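PDB 3U5R: uncharacterized protein from Sinorhizobium meliloti, which is of unknown function but belongs to the AhpC/TSA family of thioredoxin-fold proteins and is probably an oxidoreductase with antioxidant activity. Local coordinates for residues F51-F56 against P60-A65; E79-F84 against G160-A165; F147-R152 against A176-A181. All coordinates share one frame; numbering follows the deposited sequence.

Contact 1 of 3, residues F51-F56 against P60-A65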
ATOM      1  N   PHE A  51       9.319  10.007   7.171  1.00 16.15           N
ATOM      2  CA  PHE A  51       8.753   8.875   7.919  1.00 14.69           C
ATOM      3  C   PHE A  51       9.651   7.688   7.740  1.00 15.46           C
ATOM      4  O   PHE A  51      10.178   7.464   6.656  1.00 13.55           O
ATOM      5  CB  PHE A  51       7.343   8.514   7.426  1.00 13.96           C
ATOM      6  CG  PHE A  51       6.359   9.647   7.541  1.00 12.92           C
ATOM      7  CD1 PHE A  51       6.331  10.637   6.592  1.00 14.60           C
ATOM      8  CD2 PHE A  51       5.475   9.716   8.601  1.00 13.31           C
ATOM      9  CE1 PHE A  51       5.439  11.701   6.731  1.00 17.31           C
ATOM     10  CE2 PHE A  51       4.530  10.791   8.732  1.00 14.55           C
ATOM     11  CZ  PHE A  51       4.550  11.766   7.820  1.00 16.00           C
ATOM     12  N   THR A  52       9.834   6.926   8.840  1.00 17.22           N
ATOM     13  CA  THR A  52      10.571   5.679   8.845  1.00 16.29           C
ATOM     14  C   THR A  52       9.655   4.664   9.551  1.00 17.59           C
ATOM     15  O   THR A  52       8.628   5.068  10.115  1.00 16.19           O
ATOM     16  CB  THR A  52      11.889   5.816   9.634  1.00 18.08           C
ATOM     17  OG1 THR A  52      11.617   5.898  11.044  1.00 17.19           O
ATOM     18  CG2 THR A  52      12.627   7.074   9.234  1.00 17.53           C
ATOM     19  N   LEU A  53      10.015   3.370   9.554  1.00 17.55           N
ATOM     20  CA  LEU A  53       9.290   2.391  10.416  1.00 17.30           C
ATOM     21  C   LEU A  53       9.096   2.793  11.870  1.00 17.55           C
ATOM     22  O   LEU A  53       8.051   2.478  12.466  1.00 17.45           O
ATOM     23  CB  LEU A  53       9.896   0.991  10.371  1.00 16.86           C
ATOM     24  CG  LEU A  53       9.840   0.119   9.133  1.00 17.49           C
ATOM     25  CD1 LEU A  53      10.708  -1.121   9.383  1.00 13.99           C
ATOM     26  CD2 LEU A  53       8.381  -0.265   8.744  1.00 17.76           C
ATOM     27  N   ALA A  54      10.067   3.506  12.454  1.00 17.23           N
ATOM     28  CA  ALA A  54       9.962   3.868  13.868  1.00 17.49           C
ATOM     29  C   ALA A  54       8.759   4.774  14.091  1.00 18.51           C
ATOM     30  O   ALA A  54       8.265   4.830  15.214  1.00 19.34           O
ATOM     31  CB  ALA A  54      11.238   4.595  14.407  1.00 17.45           C
ATOM     32  N   GLU A  55       8.293   5.481  13.066  1.00 16.20           N
ATOM     33  CA  GLU A  55       7.137   6.359  13.280  1.00 17.25           C
ATOM     34  C   GLU A  55       5.833   5.584  13.456  1.00 16.25           C
ATOM     35  O   GLU A  55       4.788   6.145  13.900  1.00 17.39           O
ATOM     36  CB  GLU A  55       7.001   7.357  12.090  1.00 17.49           C
ATOM     37  CG  GLU A  55       7.797   8.618  12.323  1.00 24.77           C
ATOM     38  CD  GLU A  55       9.340   8.383  12.363  1.00 30.79           C
ATOM     39  OE1 GLU A  55       9.949   8.044  11.333  1.00 34.41           O
ATOM     40  OE2 GLU A  55       9.943   8.526  13.440  1.00 33.66           O
ATOM     41  N   PHE A  56       5.851   4.300  13.111  1.00 15.81           N
ATOM     42  CA  PHE A  56       4.605   3.505  13.228  1.00 14.85           C
ATOM     43  C   PHE A  56       4.706   2.468  14.293  1.00 16.21           C
ATOM     44  O   PHE A  56       3.859   1.578  14.367  1.00 14.80           O
ATOM     45  CB  PHE A  56       4.303   2.885  11.858  1.00 13.25           C
ATOM     46  CG  PHE A  56       4.233   3.928  10.764  1.00 13.46           C
ATOM     47  CD1 PHE A  56       3.091   4.764  10.650  1.00  9.84           C
ATOM     48  CD2 PHE A  56       5.284   4.122   9.916  1.00 15.06           C
ATOM     49  CE1 PHE A  56       3.038   5.779   9.691  1.00 14.86           C
ATOM     50  CE2 PHE A  56       5.264   5.165   8.941  1.00 14.59           C
ATOM     51  CZ  PHE A  56       4.112   5.992   8.857  1.00 15.60           C
ATOM     52  N   PRO A  60       0.100  -2.159  16.297  1.00 18.14           N
ATOM     53  CA  PRO A  60       0.366  -3.615  16.146  1.00 17.69           C
ATOM     54  C   PRO A  60       0.258  -4.088  14.706  1.00 18.27           C
ATOM     55  O   PRO A  60       0.993  -5.023  14.302  1.00 18.71           O
ATOM     56  CB  PRO A  60      -0.700  -4.285  17.053  1.00 18.10           C
ATOM     57  CG  PRO A  60      -1.829  -3.136  17.200  1.00 19.72           C
ATOM     58  CD  PRO A  60      -1.006  -1.868  17.228  1.00 16.47           C
ATOM     59  N   ALA A  61      -0.597  -3.461  13.869  1.00 16.56           N
ATOM     60  CA  ALA A  61      -0.578  -3.835  12.447  1.00 15.12           C
ATOM     61  C   ALA A  61      -0.084  -2.705  11.573  1.00 14.67           C
ATOM     62  O   ALA A  61      -0.461  -1.521  11.796  1.00 13.92           O
ATOM     63  CB  ALA A  61      -2.012  -4.316  11.939  1.00 13.62           C
ATOM     64  N   LEU A  62       0.677  -3.044  10.512  1.00 12.72           N
ATOM     65  CA  LEU A  62       1.199  -2.022   9.620  1.00 11.29           C
ATOM     66  C   LEU A  62       0.993  -2.463   8.182  1.00 11.96           C
ATOM     67  O   LEU A  62       1.455  -3.571   7.770  1.00 11.31           O
ATOM     68  CB  LEU A  62       2.694  -1.710   9.891  1.00 12.39           C
ATOM     69  CG  LEU A  62       3.382  -0.936   8.742  1.00 16.26           C
ATOM     70  CD1 LEU A  62       2.952   0.558   8.831  1.00 12.54           C
ATOM     71  CD2 LEU A  62       4.925  -1.008   8.827  1.00 11.62           C
ATOM     72  N   LEU A  63       0.256  -1.636   7.420  1.00  8.86           N
ATOM     73  CA  LEU A  63       0.071  -1.879   6.010  1.00 11.72           C
ATOM     74  C   LEU A  63       0.997  -0.947   5.193  1.00 11.99           C
ATOM     75  O   LEU A  63       0.937   0.289   5.367  1.00 12.22           O
ATOM     76  CB  LEU A  63      -1.391  -1.669   5.608  1.00 20.00           C
ATOM     77  CG  LEU A  63      -1.713  -1.826   4.119  1.00 20.00           C
ATOM     78  CD1 LEU A  63      -1.431  -3.247   3.656  1.00 20.00           C
ATOM     79  CD2 LEU A  63      -3.157  -1.441   3.837  1.00 20.00           C
ATOM     80  N   VAL A  64       1.801  -1.513   4.277  1.00 11.90           N
ATOM     81  CA  VAL A  64       2.616  -0.721   3.394  1.00 11.46           C
ATOM     82  C   VAL A  64       2.014  -0.958   2.020  1.00 13.45           C
ATOM     83  O   VAL A  64       1.909  -2.124   1.576  1.00 13.39           O
ATOM     84  CB  VAL A  64       4.082  -1.148   3.401  1.00 13.92           C
ATOM     85  CG1 VAL A  64       4.904  -0.254   2.390  1.00 13.36           C
ATOM     86  CG2 VAL A  64       4.664  -1.036   4.820  1.00 10.73           C
ATOM     87  N   ALA A  65       1.608   0.126   1.326  1.00 12.11           N
ATOM     88  CA  ALA A  65       0.846  -0.019   0.089  1.00 12.49           C
ATOM     89  C   ALA A  65       1.485   0.741  -0.991  1.00 11.72           C
ATOM     90  O   ALA A  65       1.659   1.981  -0.857  1.00 14.64           O
ATOM     91  CB  ALA A  65      -0.661   0.526   0.330  1.00 13.88           C
TER
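L53 and F56 close over L62, a buried leucine whose side chain points at the loop from strand 61-66, the central strand of the thioredoxin-fold sheet in this AhpC/TSA-family protein. The two methyls of L62 are divided between the partners. CD2 meets L53 CD2 at 3.5 Å, a snug methyl-to-methyl contact, while CD1 lies 4.1 Å from F56 CB and reaches the phenyl ring obliquely at CG. L62 crosses both side chains at about a right angle. Its CG stands anti to the backbone N (chi1 164°), which carries the fork of methyls out from the strand toward the loop.

The next shell is the short 3-10 turn at 53-55, which brings the end of L53 and the CB of F56 to the same leucine. Its backbone bond from F56 N to L53 O, 2.9 Å, links the backbones of the two residues that meet L62. Beyond them, F56 also packs on A94 and P126, and D40 accepts a hydrogen bond from L53 N. The start of the turn is fastened by E55, whose side chain folds back on T52: OE1 takes the backbone N of T52 through its anti lone pair and T52 OG1 from above the carboxylate plane, each at 2.7 Å.

Contact 2 of 3, residues E79-F84 against G160-A165; sequences EALAKF and GQFDDA
F162 drives its ring edge between A80 and F84 of helix 78-88, and the contact illustrates how one aromatic side chain can join a loop to a helix. The tight part lies at the far end of the ring. CE2 touches A80 CB at 3.7 Å, near the ring plane, and CE1 comes over one face of F84, 4.1 Å from F84 CG and displaced toward the rim. The two rings form a T-shaped (edge-to-face) pair, with centroids 5.8 Å apart and planes at 80°. CZ rests on the backbone of A80, 3.9 Å from its O. With CG anti to the backbone N (chi1 -176°), F162 extends its ring away from the loop to reach A80 and F84.

The L81 side chain touches more loosely, its CD1 4.4 Å from F162 CE1. On the loop's other side the chemistry turns polar: Q161 NE2 binds D164 OD1 at 2.6 Å, with D164 exposed, and D163 OD1 receives A165 N in an Asx turn while its OD2 is gripped by the backbone N of T174 and G175. With an alanine at F162, the F84 face would probably lose its aromatic edge and a gap would open beside A80. The division is clear: hydrogen bonds shape the loop, whereas its hold on helix 78-88 is purely apolar and aromatic, dependent on fit rather than on charge.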
ATOM      1  N   GLU A  79     -11.337   5.461  -3.123  1.00 17.95           N
ATOM      2  CA  GLU A  79     -12.284   5.852  -2.126  1.00 18.46           C
ATOM      3  C   GLU A  79     -12.365   4.809  -0.976  1.00 16.59           C
ATOM      4  O   GLU A  79     -12.440   5.143   0.138  1.00 14.39           O
ATOM      5  CB  GLU A  79     -13.621   6.102  -2.777  1.00 20.00           C
ATOM      6  CG  GLU A  79     -13.638   7.297  -3.720  1.00 20.00           C
ATOM      7  CD  GLU A  79     -13.016   7.037  -5.121  1.00 20.00           C
ATOM      8  OE1 GLU A  79     -12.718   5.876  -5.507  1.00 20.00           O
ATOM      9  OE2 GLU A  79     -12.822   8.048  -5.846  1.00 20.00           O
ATOM     10  N   ALA A  80     -12.359   3.545  -1.326  1.00 13.60           N
ATOM     11  CA  ALA A  80     -12.385   2.459  -0.394  1.00 14.71           C
ATOM     12  C   ALA A  80     -11.155   2.394   0.477  1.00 12.71           C
ATOM     13  O   ALA A  80     -11.242   2.103   1.578  1.00 17.03           O
ATOM     14  CB  ALA A  80     -12.603   1.216  -1.059  1.00 13.34           C
ATOM     15  N   LEU A  81     -10.027   2.697  -0.072  1.00 14.35           N
ATOM     16  CA  LEU A  81      -8.812   2.651   0.704  1.00 15.26           C
ATOM     17  C   LEU A  81      -8.800   3.756   1.771  1.00 16.66           C
ATOM     18  O   LEU A  81      -8.351   3.542   2.903  1.00 14.68           O
ATOM     19  CB  LEU A  81      -7.648   2.840  -0.248  1.00 15.74           C
ATOM     20  CG  LEU A  81      -6.234   2.861   0.355  1.00 20.94           C
ATOM     21  CD1 LEU A  81      -6.016   1.533   1.113  1.00 18.47           C
ATOM     22  CD2 LEU A  81      -5.204   3.002  -0.832  1.00 23.17           C
ATOM     23  N   ALA A  82      -9.251   4.968   1.401  1.00 17.09           N
ATOM     24  CA  ALA A  82      -9.297   6.043   2.357  1.00 17.71           C
ATOM     25  C   ALA A  82     -10.307   5.684   3.460  1.00 18.65           C
ATOM     26  O   ALA A  82     -10.057   5.928   4.665  1.00 18.84           O
ATOM     27  CB  ALA A  82      -9.641   7.395   1.640  1.00 18.84           C
ATOM     28  N   LYS A  83     -11.429   5.087   3.072  1.00 17.25           N
ATOM     29  CA  LYS A  83     -12.428   4.643   4.053  1.00 17.10           C
ATOM     30  C   LYS A  83     -11.868   3.536   4.995  1.00 17.54           C
ATOM     31  O   LYS A  83     -11.969   3.593   6.269  1.00 16.11           O
ATOM     32  CB  LYS A  83     -13.657   4.118   3.280  1.00 19.23           C
ATOM     33  CG  LYS A  83     -14.716   3.350   4.128  1.00 24.09           C
ATOM     34  CD  LYS A  83     -15.210   4.218   5.269  1.00 36.05           C
ATOM     35  CE  LYS A  83     -16.529   3.622   5.864  1.00 41.92           C
ATOM     36  NZ  LYS A  83     -17.132   2.840   4.697  1.00 43.60           N
ATOM     37  N   PHE A  84     -11.244   2.535   4.380  1.00 17.26           N
ATOM     38  CA  PHE A  84     -10.596   1.437   5.123  1.00 17.80           C
ATOM     39  C   PHE A  84      -9.598   1.989   6.133  1.00 17.18           C
ATOM     40  O   PHE A  84      -9.646   1.648   7.319  1.00 17.14           O
ATOM     41  CB  PHE A  84      -9.859   0.568   4.097  1.00 17.93           C
ATOM     42  CG  PHE A  84      -8.864  -0.406   4.688  1.00 19.26           C
ATOM     43  CD1 PHE A  84      -9.262  -1.630   5.128  1.00 19.73           C
ATOM     44  CD2 PHE A  84      -7.526  -0.105   4.748  1.00 20.25           C
ATOM     45  CE1 PHE A  84      -8.311  -2.583   5.641  1.00 22.34           C
ATOM     46  CE2 PHE A  84      -6.593  -1.078   5.235  1.00 21.26           C
ATOM     47  CZ  PHE A  84      -7.010  -2.261   5.686  1.00 14.71           C
ATOM     48  N   GLY A 160      -1.267  -9.457  -0.911  1.00 15.88           N
ATOM     49  CA  GLY A 160      -2.184  -9.776  -2.019  1.00 15.54           C
ATOM     50  C   GLY A 160      -3.248  -8.696  -2.205  1.00 16.83           C
ATOM     51  O   GLY A 160      -3.065  -7.545  -1.813  1.00 15.28           O
ATOM     52  N   GLN A 161      -4.318  -9.101  -2.863  1.00 14.77           N
ATOM     53  CA  GLN A 161      -5.399  -8.212  -3.324  1.00 13.05           C
ATOM     54  C   GLN A 161      -6.124  -7.528  -2.159  1.00 12.73           C
ATOM     55  O   GLN A 161      -6.257  -8.028  -0.978  1.00 13.13           O
ATOM     56  CB  GLN A 161      -6.382  -9.033  -4.212  1.00  9.35           C
ATOM     57  CG  GLN A 161      -7.338  -9.944  -3.405  1.00 11.01           C
ATOM     58  CD  GLN A 161      -8.286 -10.745  -4.341  1.00 15.16           C
ATOM     59  OE1 GLN A 161      -8.145 -10.695  -5.544  1.00 12.77           O
ATOM     60  NE2 GLN A 161      -9.210 -11.453  -3.784  1.00 13.69           N
ATOM     61  N   PHE A 162      -6.645  -6.358  -2.445  1.00 12.71           N
ATOM     62  CA  PHE A 162      -7.495  -5.635  -1.456  1.00 13.08           C
ATOM     63  C   PHE A 162      -8.798  -6.430  -1.312  1.00 13.66           C
ATOM     64  O   PHE A 162      -9.393  -6.612  -0.195  1.00 13.35           O
ATOM     65  CB  PHE A 162      -7.697  -4.213  -2.048  1.00 13.39           C
ATOM     66  CG  PHE A 162      -8.458  -3.256  -1.179  1.00 14.90           C
ATOM     67  CD1 PHE A 162      -7.963  -2.875   0.069  1.00 17.74           C
ATOM     68  CD2 PHE A 162      -9.648  -2.664  -1.656  1.00 17.15           C
ATOM     69  CE1 PHE A 162      -8.680  -1.946   0.885  1.00 16.76           C
ATOM     70  CE2 PHE A 162     -10.386  -1.731  -0.885  1.00 18.75           C
ATOM     71  CZ  PHE A 162      -9.892  -1.337   0.399  1.00 19.47           C
ATOM     72  N   ASP A 163      -9.290  -6.896  -2.461  1.00 15.40           N
ATOM     73  CA  ASP A 163     -10.475  -7.770  -2.526  1.00 16.68           C
ATOM     74  C   ASP A 163     -10.588  -8.206  -3.977  1.00 17.34           C
ATOM     75  O   ASP A 163      -9.672  -7.934  -4.771  1.00 16.34           O
ATOM     76  CB  ASP A 163     -11.743  -6.983  -2.134  1.00 18.98           C
ATOM     77  CG  ASP A 163     -11.905  -5.681  -2.991  1.00 24.30           C
ATOM     78  OD1 ASP A 163     -11.378  -5.626  -4.160  1.00 30.96           O
ATOM     79  OD2 ASP A 163     -12.562  -4.714  -2.511  1.00 30.12           O
ATOM     80  N   ASP A 164     -11.723  -8.788  -4.357  1.00 17.18           N
ATOM     81  CA  ASP A 164     -11.847  -9.480  -5.667  1.00 20.38           C
ATOM     82  C   ASP A 164     -12.206  -8.464  -6.799  1.00 19.36           C
ATOM     83  O   ASP A 164     -12.333  -8.864  -7.978  1.00 19.36           O
ATOM     84  CB  ASP A 164     -12.981 -10.576  -5.629  1.00 22.15           C
ATOM     85  CG  ASP A 164     -12.613 -11.874  -4.829  1.00 34.19           C
ATOM     86  OD1 ASP A 164     -11.434 -12.311  -4.888  1.00 40.57           O
ATOM     87  OD2 ASP A 164     -13.555 -12.529  -4.188  1.00 37.26           O
ATOM     88  N   ALA A 165     -12.442  -7.188  -6.462  1.00 18.24           N
ATOM     89  CA  ALA A 165     -12.865  -6.207  -7.475  1.00 16.90           C
ATOM     90  C   ALA A 165     -11.718  -5.891  -8.446  1.00 17.91           C
ATOM     91  O   ALA A 165     -10.506  -5.730  -8.042  1.00 16.31           O
ATOM     92  CB  ALA A 165     -13.396  -4.921  -6.815  1.00 16.51           C
TER

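Contact 3 of 3, residues F147-R152 against A176-A181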
ATOM      1  N   PHE A 147      -0.120  -4.590  -1.826  1.00 14.49           N
ATOM      2  CA  PHE A 147      -0.328  -4.452  -0.389  1.00 13.75           C
ATOM      3  C   PHE A 147       0.479  -5.444   0.438  1.00 13.82           C
ATOM      4  O   PHE A 147       0.416  -6.660   0.180  1.00 13.27           O
ATOM      5  CB  PHE A 147      -1.809  -4.719  -0.070  1.00 14.88           C
ATOM      6  CG  PHE A 147      -2.766  -3.736  -0.738  1.00 17.67           C
ATOM      7  CD1 PHE A 147      -2.984  -2.479  -0.160  1.00 16.27           C
ATOM      8  CD2 PHE A 147      -3.484  -4.088  -1.904  1.00 16.05           C
ATOM      9  CE1 PHE A 147      -3.882  -1.564  -0.747  1.00 15.55           C
ATOM     10  CE2 PHE A 147      -4.389  -3.162  -2.494  1.00 18.40           C
ATOM     11  CZ  PHE A 147      -4.568  -1.892  -1.908  1.00 14.71           C
ATOM     12  N   PHE A 148       1.200  -4.953   1.454  1.00 13.20           N
ATOM     13  CA  PHE A 148       1.998  -5.832   2.321  1.00 13.10           C
ATOM     14  C   PHE A 148       1.542  -5.548   3.758  1.00 13.17           C
ATOM     15  O   PHE A 148       1.748  -4.423   4.247  1.00 14.10           O
ATOM     16  CB  PHE A 148       3.503  -5.469   2.212  1.00 11.53           C
ATOM     17  CG  PHE A 148       4.151  -5.658   0.832  1.00 12.86           C
ATOM     18  CD1 PHE A 148       3.944  -4.765  -0.223  1.00 12.87           C
ATOM     19  CD2 PHE A 148       5.066  -6.711   0.621  1.00 13.35           C
ATOM     20  CE1 PHE A 148       4.547  -4.954  -1.462  1.00 13.98           C
ATOM     21  CE2 PHE A 148       5.718  -6.883  -0.583  1.00 16.22           C
ATOM     22  CZ  PHE A 148       5.482  -6.011  -1.653  1.00 13.27           C
ATOM     23  N   LEU A 149       0.944  -6.522   4.460  1.00 11.63           N
ATOM     24  CA  LEU A 149       0.524  -6.318   5.806  1.00 11.94           C
ATOM     25  C   LEU A 149       1.515  -7.032   6.768  1.00 12.81           C
ATOM     26  O   LEU A 149       1.767  -8.242   6.576  1.00 11.40           O
ATOM     27  CB  LEU A 149      -0.891  -6.920   6.054  1.00 11.33           C
ATOM     28  CG  LEU A 149      -1.511  -6.704   7.451  1.00 10.66           C
ATOM     29  CD1 LEU A 149      -1.806  -5.178   7.715  1.00 10.84           C
ATOM     30  CD2 LEU A 149      -2.755  -7.496   7.512  1.00  9.71           C
ATOM     31  N   TYR A 150       1.949  -6.307   7.808  1.00 12.00           N
ATOM     32  CA  TYR A 150       2.860  -6.793   8.848  1.00 11.62           C
ATOM     33  C   TYR A 150       2.184  -6.819  10.216  1.00 12.36           C
ATOM     34  O   TYR A 150       1.344  -5.953  10.525  1.00 11.42           O
ATOM     35  CB  TYR A 150       4.087  -5.898   8.929  1.00 11.03           C
ATOM     36  CG  TYR A 150       4.797  -5.908   7.609  1.00 14.29           C
ATOM     37  CD1 TYR A 150       5.725  -6.918   7.312  1.00 14.14           C
ATOM     38  CD2 TYR A 150       4.493  -4.931   6.623  1.00 12.78           C
ATOM     39  CE1 TYR A 150       6.388  -6.934   6.088  1.00 10.99           C
ATOM     40  CE2 TYR A 150       5.109  -4.981   5.334  1.00 12.21           C
ATOM     41  CZ  TYR A 150       6.052  -5.988   5.102  1.00 14.02           C
ATOM     42  OH  TYR A 150       6.655  -6.067   3.856  1.00 11.35           O
ATOM     43  N   ASP A 151       2.641  -7.736  11.071  1.00 12.89           N
ATOM     44  CA  ASP A 151       2.171  -7.830  12.446  1.00 14.12           C
ATOM     45  C   ASP A 151       3.027  -7.057  13.374  1.00 14.81           C
ATOM     46  O   ASP A 151       3.876  -6.242  12.954  1.00 14.57           O
ATOM     47  CB  ASP A 151       2.025  -9.318  12.854  1.00 15.18           C
ATOM     48  CG  ASP A 151       3.409 -10.047  12.910  1.00 16.97           C
ATOM     49  OD1 ASP A 151       4.481  -9.379  12.838  1.00 15.24           O
ATOM     50  OD2 ASP A 151       3.392 -11.271  13.026  1.00 17.73           O
ATOM     51  N   ARG A 152       2.837  -7.321  14.649  1.00 17.46           N
ATOM     52  CA  ARG A 152       3.450  -6.586  15.760  1.00 21.30           C
ATOM     53  C   ARG A 152       4.997  -6.659  15.670  1.00 21.09           C
ATOM     54  O   ARG A 152       5.685  -5.697  16.015  1.00 20.52           O
ATOM     55  CB  ARG A 152       3.011  -7.165  17.134  1.00 23.10           C
ATOM     56  CG  ARG A 152       1.467  -7.112  17.505  1.00 34.49           C
ATOM     57  CD  ARG A 152       1.188  -6.792  19.044  1.00 46.04           C
ATOM     58  NE  ARG A 152       1.829  -5.483  19.371  1.00 53.20           N
ATOM     59  CZ  ARG A 152       1.255  -4.458  20.012  1.00 51.86           C
ATOM     60  NH1 ARG A 152       0.021  -4.570  20.484  1.00 51.59           N
ATOM     61  NH2 ARG A 152       1.929  -3.316  20.174  1.00 52.98           N
ATOM     62  N   ALA A 176     -12.664  -6.519   1.487  1.00 15.79           N
ATOM     63  CA  ALA A 176     -12.902  -7.637   2.441  1.00 16.23           C
ATOM     64  C   ALA A 176     -11.691  -8.540   2.722  1.00 17.34           C
ATOM     65  O   ALA A 176     -11.476  -8.897   3.871  1.00 16.17           O
ATOM     66  CB  ALA A 176     -14.151  -8.528   2.023  1.00 17.52           C
ATOM     67  N   ASP A 177     -10.885  -8.874   1.706  1.00 17.09           N
ATOM     68  CA  ASP A 177      -9.666  -9.696   1.936  1.00 18.43           C
ATOM     69  C   ASP A 177      -8.691  -9.014   2.909  1.00 17.32           C
ATOM     70  O   ASP A 177      -8.256  -9.643   3.902  1.00 16.33           O
ATOM     71  CB  ASP A 177      -8.931 -10.051   0.615  1.00 19.00           C
ATOM     72  CG  ASP A 177      -9.752 -11.009  -0.314  1.00 25.70           C
ATOM     73  OD1 ASP A 177     -10.968 -11.011  -0.184  1.00 32.99           O
ATOM     74  OD2 ASP A 177      -9.204 -11.709  -1.227  1.00 35.00           O
ATOM     75  N   LEU A 178      -8.384  -7.743   2.659  1.00 14.90           N
ATOM     76  CA  LEU A 178      -7.487  -7.001   3.552  1.00 15.93           C
ATOM     77  C   LEU A 178      -8.099  -6.764   4.908  1.00 13.41           C
ATOM     78  O   LEU A 178      -7.435  -6.922   5.929  1.00 16.15           O
ATOM     79  CB  LEU A 178      -7.077  -5.641   2.945  1.00 15.32           C
ATOM     80  CG  LEU A 178      -5.645  -5.277   2.801  1.00 22.00           C
ATOM     81  CD1 LEU A 178      -5.539  -3.756   2.704  1.00 23.06           C
ATOM     82  CD2 LEU A 178      -4.689  -5.912   3.806  1.00 22.19           C
ATOM     83  N   ARG A 179      -9.380  -6.418   4.937  1.00 13.35           N
ATOM     84  CA  ARG A 179     -10.078  -6.257   6.211  1.00 12.82           C
ATOM     85  C   ARG A 179     -10.008  -7.515   7.035  1.00 13.64           C
ATOM     86  O   ARG A 179      -9.654  -7.455   8.177  1.00 13.82           O
ATOM     87  CB  ARG A 179     -11.529  -5.840   6.001  1.00 10.83           C
ATOM     88  CG  ARG A 179     -11.594  -4.364   5.483  1.00 11.84           C
ATOM     89  CD  ARG A 179     -13.098  -4.001   5.022  1.00 15.34           C
ATOM     90  NE  ARG A 179     -13.253  -2.576   4.684  1.00 12.69           N
ATOM     91  CZ  ARG A 179     -13.439  -1.592   5.552  1.00 13.23           C
ATOM     92  NH1 ARG A 179     -13.587  -1.803   6.848  1.00 14.64           N
ATOM     93  NH2 ARG A 179     -13.648  -0.366   5.073  1.00 18.82           N
ATOM     94  N   ALA A 180     -10.349  -8.659   6.449  1.00 15.92           N
ATOM     95  CA  ALA A 180     -10.259  -9.920   7.187  1.00 16.55           C
ATOM     96  C   ALA A 180      -8.841 -10.165   7.756  1.00 15.09           C
ATOM     97  O   ALA A 180      -8.701 -10.542   8.926  1.00 17.84           O
ATOM     98  CB  ALA A 180     -10.763 -11.130   6.304  1.00 16.67           C
ATOM     99  N   ALA A 181      -7.807  -9.897   6.971  1.00 14.76           N
ATOM    100  CA  ALA A 181      -6.399 -10.057   7.395  1.00 13.12           C
ATOM    101  C   ALA A 181      -6.048  -9.092   8.573  1.00 15.26           C
ATOM    102  O   ALA A 181      -5.502  -9.507   9.598  1.00 15.03           O
ATOM    103  CB  ALA A 181      -5.465  -9.813   6.192  1.00 11.37           C
TER
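L178 reaches from helix 176-186 to F147 on strand 146-150, and its neighbour one turn along, A181, meets L149, two residues along the strand from F147. This is a worked example of a helix laid over a sheet: the strand and helix segments run almost parallel, their axes 10.5 Å apart and their N-to-C directions only 13° from each other.

L178 can be followed outward. Its CB leaves the helix toward the strand, and a chi1 of -126°, close to eclipsed, sets the fork beyond CG between F147 and L149, with the two methyls reaching different residues. CD1 lies 4.0 Å from F147 CD1, approaching the ring obliquely as the two side chains cross at about a right angle. This same branch also packs against L63 of the adjacent strand 61-66. CD2 goes to the L149 side, where L149 CD2 is 4.5 Å away, a looser touch.

L149 has a closer partner in A181. Extended with CG anti to the backbone N (chi1 -177°), it brings CD2 to 3.8 Å from both A181 CB and the A181 carbonyl carbon, and the small alanine lets the methyl reach the helix backbone.

All four touching residues are buried. Polar ties are made by neighbouring residues: D177 accepts a hydrogen bond from Q161, and R179 forms a salt bridge with D87. F148, pointing to the sheet's other side, stacks on H159. Helix 176-186 thus packs over strands 61-66 and 146-150, nearly parallel to the latter, the layered helix-on-sheet arrangement of the thioredoxin fold.

Overall arrangement
Strand 61-66 belongs to contact 1, but its L63 touches both other contacts. L62 serves contact 1 on one side of the sheet, while L63 faces the opposite layer, where its CD2 meets F84 CE2 of contact 2 at 3.7 Å and L178 CD1 of contact 3 at 3.5 Å. Contacts 1 and 3 also share the sheet's antiparallel pairing, with L62 O 2.8 Å from Y150 N and V64 N 2.9 Å from F148 O. Contacts 2 and 3, their centres about 11 Å apart, have segments that alternate along the chain, and they also touch, F162 CB lying 3.5 Å from F147 CE2. Contact 1 covers one face with a loop; contacts 2 and 3 occupy the other, contact 2 about 18 Å from contact 1 between centres.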